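Local coordinates for protein dachshund homolog 1 (Homo sapiens, PDB 1L8R) that regulates transcription during organogenesis, acting with SIX and EYA family partners through a domain that carries a winged-helix-like DNA-binding motif, at residues A[7-19]-A[26-38]. Sequence-based numbering, arbitrary orientation.
Sequences CKMVDLRGAKVAS and ELICLPQAFDLFL
Phe37 lays one face of its ring against the aliphatic part of Arg13. Arg13 CD sits almost over the ring centre, 3.9 Å from the centroid, a CH-pi contact. The bend at chi3 then carries the guanidinium past the ring, its plane 77° from the ring plane, to a salt bridge with Glu92. Leu36 CB lies over the opposite face, toward the rim. Ala15 CB meets Phe37 CZ at 3.7 Å, so the ring packs on the type I' turn, Leu12 to Ala15, between strands 8-12 and 15-22. Leu12 CD2 reaches Ala33 CB. Val17 CG1 packs on Leu36 CD1 and CG2 on Ile28 CG2.

Gln32 stretches out from the helix, CG anti to its backbone N (chi1 179°). Its OE1 takes the N-H of Ala18 at 2.8 Å in a nearly straight bond (172°), tying helix 30-37 to strand 15-22. Cys29 N donates to Ala18 O at 3.0 Å, and Ser19 faces Ile28 in a non-hydrogen-bonded antiparallel pair. Ser19 OG donates to Leu27 O at 2.7 Å, from above the carbonyl plane.

Glu26 OE2 touches Val10 CG1 at 3.5 Å and also pairs with Arg88. Its OE1 makes a weak, 3.5 Å salt bridge with Lys8 NZ. The contact joins the DACHbox-N hairpin of strands 8-12 and 15-22 to strand 25-29 and the helix 30-37 that follows it. Helix 88-99 packs on Leu12, Ile28 and Ala33, while helix 64-73 touches Ala18.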
loop_
_atom_site.group_PDB
_atom_site.type_symbol
_atom_site.label_atom_id
_atom_site.label_comp_id
_atom_site.label_asym_id
_atom_site.label_seq_id
_atom_site.Cartn_x
_atom_site.Cartn_y
_atom_site.Cartn_z
ATOM N N CYS A 7 12.264 -6.398 -0.251
ATOM C CA CYS A 7 11.674 -5.137 0.174
ATOM C C CYS A 7 12.696 -4.008 0.175
ATOM O O CYS A 7 13.907 -4.238 0.233
ATOM C CB CYS A 7 11.105 -5.293 1.589
ATOM S SG CYS A 7 10.016 -3.960 2.131
ATOM N N LYS A 8 12.192 -2.784 0.090
ATOM C CA LYS A 8 13.042 -1.604 0.151
ATOM C C LYS A 8 12.169 -0.419 0.523
ATOM O O LYS A 8 10.972 -0.383 0.210
ATOM C CB LYS A 8 13.768 -1.355 -1.180
ATOM C CG LYS A 8 12.930 -0.784 -2.301
ATOM C CD LYS A 8 13.822 -0.439 -3.494
ATOM C CE LYS A 8 13.030 0.182 -4.630
ATOM N NZ LYS A 8 13.906 0.501 -5.793
HETATM N N MSE A 9 12.759 0.539 1.226
HETATM C CA MSE A 9 12.019 1.720 1.637
HETATM C C MSE A 9 12.151 2.758 0.529
HETATM O O MSE A 9 13.239 2.954 -0.025
HETATM C CB MSE A 9 12.574 2.274 2.955
HETATM C CG MSE A 9 12.656 1.263 4.104
HETATM SE SE MSE A 9 10.973 0.424 4.570
HETATM C CE MSE A 9 11.246 -1.247 3.649
ATOM N N VAL A 10 11.040 3.403 0.198
ATOM C CA VAL A 10 11.014 4.408 -0.854
ATOM C C VAL A 10 10.268 5.631 -0.348
ATOM O O VAL A 10 9.541 5.556 0.639
ATOM C CB VAL A 10 10.316 3.874 -2.123
ATOM C CG1 VAL A 10 11.062 2.658 -2.648
ATOM C CG2 VAL A 10 8.867 3.526 -1.817
ATOM N N ASP A 11 10.441 6.758 -1.026
ATOM C CA ASP A 11 9.780 7.976 -0.591
ATOM C C ASP A 11 8.373 8.098 -1.146
ATOM O O ASP A 11 8.119 7.800 -2.314
ATOM C CB ASP A 11 10.591 9.208 -1.008
ATOM C CG ASP A 11 10.083 10.488 -0.356
ATOM O OD1 ASP A 11 10.368 10.700 0.844
ATOM O OD2 ASP A 11 9.388 11.277 -1.036
ATOM N N LEU A 12 7.456 8.520 -0.287
ATOM C CA LEU A 12 6.075 8.734 -0.674
ATOM C C LEU A 12 5.620 9.993 0.032
ATOM O O LEU A 12 5.451 10.005 1.253
ATOM C CB LEU A 12 5.182 7.561 -0.258
ATOM C CG LEU A 12 3.713 7.739 -0.663
ATOM C CD1 LEU A 12 3.626 7.977 -2.166
ATOM C CD2 LEU A 12 2.905 6.508 -0.276
ATOM N N ARG A 13 5.445 11.062 -0.737
ATOM C CA ARG A 13 5.002 12.331 -0.180
ATOM C C ARG A 13 5.857 12.744 1.023
ATOM O O ARG A 13 5.336 13.184 2.045
ATOM C CB ARG A 13 3.528 12.227 0.230
ATOM C CG ARG A 13 2.598 11.759 -0.884
ATOM C CD ARG A 13 1.157 11.618 -0.387
ATOM N NE ARG A 13 0.565 12.899 -0.005
ATOM C CZ ARG A 13 0.055 13.781 -0.861
ATOM N NH1 ARG A 13 0.052 13.531 -2.163
ATOM N NH2 ARG A 13 -0.453 14.921 -0.413
ATOM N N GLY A 14 7.170 12.576 0.903
ATOM C CA GLY A 14 8.067 12.967 1.979
ATOM C C GLY A 14 8.272 11.959 3.092
ATOM O O GLY A 14 9.050 12.196 4.016
ATOM N N ALA A 15 7.579 10.829 3.019
ATOM C CA ALA A 15 7.719 9.807 4.041
ATOM C C ALA A 15 8.348 8.556 3.449
ATOM O O ALA A 15 8.437 8.407 2.228
ATOM C CB ALA A 15 6.359 9.475 4.641
ATOM N N LYS A 16 8.801 7.670 4.327
ATOM C CA LYS A 16 9.406 6.415 3.909
ATOM C C LYS A 16 8.360 5.315 4.053
ATOM O O LYS A 16 7.703 5.207 5.088
ATOM C CB LYS A 16 10.619 6.097 4.787
ATOM C CG LYS A 16 11.875 6.872 4.416
ATOM C CD LYS A 16 12.513 6.299 3.159
ATOM C CE LYS A 16 13.705 7.128 2.698
ATOM N NZ LYS A 16 13.289 8.467 2.197
ATOM N N VAL A 17 8.199 4.513 3.006
ATOM C CA VAL A 17 7.244 3.412 3.029
ATOM C C VAL A 17 7.873 2.168 2.412
ATOM O O VAL A 17 8.798 2.255 1.597
ATOM C CB VAL A 17 5.948 3.758 2.255
ATOM C CG1 VAL A 17 5.261 4.965 2.900
ATOM C CG2 VAL A 17 6.261 4.029 0.793
ATOM N N ALA A 18 7.363 1.009 2.812
ATOM C CA ALA A 18 7.859 -0.262 2.309
ATOM C C ALA A 18 7.338 -0.511 0.902
ATOM O O ALA A 18 6.210 -0.145 0.560
ATOM C CB ALA A 18 7.444 -1.385 3.239
ATOM N N SER A 19 8.165 -1.149 0.091
ATOM C CA SER A 19 7.815 -1.410 -1.293
ATOM C C SER A 19 8.363 -2.745 -1.774
ATOM O O SER A 19 9.346 -3.251 -1.233
ATOM C CB SER A 19 8.387 -0.293 -2.176
ATOM O OG SER A 19 8.385 -0.649 -3.548
ATOM N N GLU A 26 6.975 -0.879 -9.353
ATOM C CA GLU A 26 7.278 -0.619 -7.959
ATOM C C GLU A 26 5.965 -0.359 -7.228
ATOM O O GLU A 26 5.234 0.575 -7.556
ATOM C CB GLU A 26 8.197 0.597 -7.835
ATOM C CG GLU A 26 8.718 0.830 -6.436
ATOM C CD GLU A 26 9.770 1.917 -6.391
ATOM O OE1 GLU A 26 10.873 1.700 -6.941
ATOM O OE2 GLU A 26 9.490 2.984 -5.811
ATOM N N LEU A 27 5.675 -1.184 -6.234
ATOM C CA LEU A 27 4.442 -1.036 -5.478
ATOM C C LEU A 27 4.750 -0.749 -4.023
ATOM O O LEU A 27 5.769 -1.193 -3.499
ATOM C CB LEU A 27 3.623 -2.318 -5.573
ATOM C CG LEU A 27 3.398 -2.878 -6.973
ATOM C CD1 LEU A 27 2.633 -4.191 -6.854
ATOM C CD2 LEU A 27 2.638 -1.881 -7.836
ATOM N N ILE A 28 3.877 0.008 -3.369
ATOM C CA ILE A 28 4.094 0.296 -1.967
ATOM C C ILE A 28 2.981 -0.295 -1.111
ATOM O O ILE A 28 1.898 -0.653 -1.607
ATOM C CB ILE A 28 4.250 1.827 -1.697
ATOM C CG1 ILE A 28 3.002 2.592 -2.134
ATOM C CG2 ILE A 28 5.465 2.353 -2.468
ATOM C CD1 ILE A 28 2.898 2.786 -3.615
ATOM N N CYS A 29 3.273 -0.417 0.175
ATOM C CA CYS A 29 2.340 -0.978 1.142
ATOM C C CYS A 29 1.136 -0.053 1.333
ATOM O O CYS A 29 1.262 1.038 1.887
ATOM C CB CYS A 29 3.072 -1.195 2.457
ATOM S SG CYS A 29 2.031 -1.769 3.776
ATOM N N LEU A 30 -0.026 -0.491 0.864
ATOM C CA LEU A 30 -1.243 0.314 0.954
ATOM C C LEU A 30 -1.674 0.707 2.370
ATOM O O LEU A 30 -1.919 1.889 2.638
ATOM C CB LEU A 30 -2.397 -0.391 0.239
ATOM C CG LEU A 30 -3.759 0.318 0.282
ATOM C CD1 LEU A 30 -3.626 1.733 -0.268
ATOM C CD2 LEU A 30 -4.771 -0.486 -0.524
ATOM N N PRO A 31 -1.779 -0.264 3.294
ATOM C CA PRO A 31 -2.188 0.088 4.661
ATOM C C PRO A 31 -1.253 1.101 5.306
ATOM O O PRO A 31 -1.696 1.980 6.054
ATOM C CB PRO A 31 -2.172 -1.254 5.387
ATOM C CG PRO A 31 -2.502 -2.223 4.308
ATOM C CD PRO A 31 -1.668 -1.728 3.148
ATOM N N GLN A 32 0.041 0.978 5.022
ATOM C CA GLN A 32 1.026 1.895 5.583
ATOM C C GLN A 32 0.816 3.299 5.030
ATOM O O GLN A 32 0.807 4.269 5.791
ATOM C CB GLN A 32 2.448 1.419 5.272
ATOM C CG GLN A 32 3.545 2.337 5.799
ATOM C CD GLN A 32 4.931 1.760 5.576
ATOM O OE1 GLN A 32 5.206 1.180 4.527
ATOM N NE2 GLN A 32 5.813 1.931 6.555
ATOM N N ALA A 33 0.644 3.407 3.713
ATOM C CA ALA A 33 0.421 4.706 3.078
ATOM C C ALA A 33 -0.878 5.304 3.606
ATOM O O ALA A 33 -0.980 6.513 3.814
ATOM C CB ALA A 33 0.361 4.554 1.556
ATOM N N PHE A 34 -1.873 4.448 3.812
ATOM C CA PHE A 34 -3.161 4.876 4.340
ATOM C C PHE A 34 -2.975 5.510 5.721
ATOM O O PHE A 34 -3.429 6.630 5.959
ATOM C CB PHE A 34 -4.107 3.677 4.448
ATOM C CG PHE A 34 -5.358 3.956 5.236
ATOM C CD1 PHE A 34 -6.387 4.711 4.690
ATOM C CD2 PHE A 34 -5.496 3.475 6.533
ATOM C CE1 PHE A 34 -7.543 4.983 5.426
ATOM C CE2 PHE A 34 -6.643 3.741 7.275
ATOM C CZ PHE A 34 -7.668 4.497 6.720
ATOM N N ASP A 35 -2.292 4.805 6.622
ATOM C CA ASP A 35 -2.076 5.313 7.978
ATOM C C ASP A 35 -1.321 6.631 7.996
ATOM O O ASP A 35 -1.536 7.465 8.876
ATOM C CB ASP A 35 -1.290 4.314 8.835
ATOM C CG ASP A 35 -1.985 2.983 8.971
ATOM O OD1 ASP A 35 -3.236 2.951 8.975
ATOM O OD2 ASP A 35 -1.271 1.968 9.092
ATOM N N LEU A 36 -0.431 6.813 7.028
ATOM C CA LEU A 36 0.375 8.025 6.958
ATOM C C LEU A 36 -0.317 9.237 6.355
ATOM O O LEU A 36 -0.083 10.367 6.795
ATOM C CB LEU A 36 1.656 7.763 6.161
ATOM C CG LEU A 36 2.746 6.887 6.781
ATOM C CD1 LEU A 36 3.795 6.567 5.725
ATOM C CD2 LEU A 36 3.377 7.610 7.969
ATOM N N PHE A 37 -1.177 9.016 5.365
ATOM C CA PHE A 37 -1.811 10.141 4.688
ATOM C C PHE A 37 -3.332 10.240 4.625
ATOM O O PHE A 37 -3.860 11.305 4.301
ATOM C CB PHE A 37 -1.249 10.221 3.269
ATOM C CG PHE A 37 0.249 10.267 3.218
ATOM C CD1 PHE A 37 0.939 11.379 3.692
ATOM C CD2 PHE A 37 0.973 9.190 2.718
ATOM C CE1 PHE A 37 2.334 11.416 3.671
ATOM C CE2 PHE A 37 2.367 9.216 2.693
ATOM C CZ PHE A 37 3.048 10.334 3.171
ATOM N N LEU A 38 -4.044 9.160 4.921
ATOM C CA LEU A 38 -5.502 9.191 4.847
ATOM C C LEU A 38 -6.187 8.736 6.129
ATOM O O LEU A 38 -7.395 8.524 6.147
ATOM C CB LEU A 38 -5.978 8.322 3.681
ATOM C CG LEU A 38 -5.535 8.724 2.268
ATOM C CD1 LEU A 38 -5.911 7.625 1.284
ATOM C CD2 LEU A 38 -6.182 10.046 1.874
#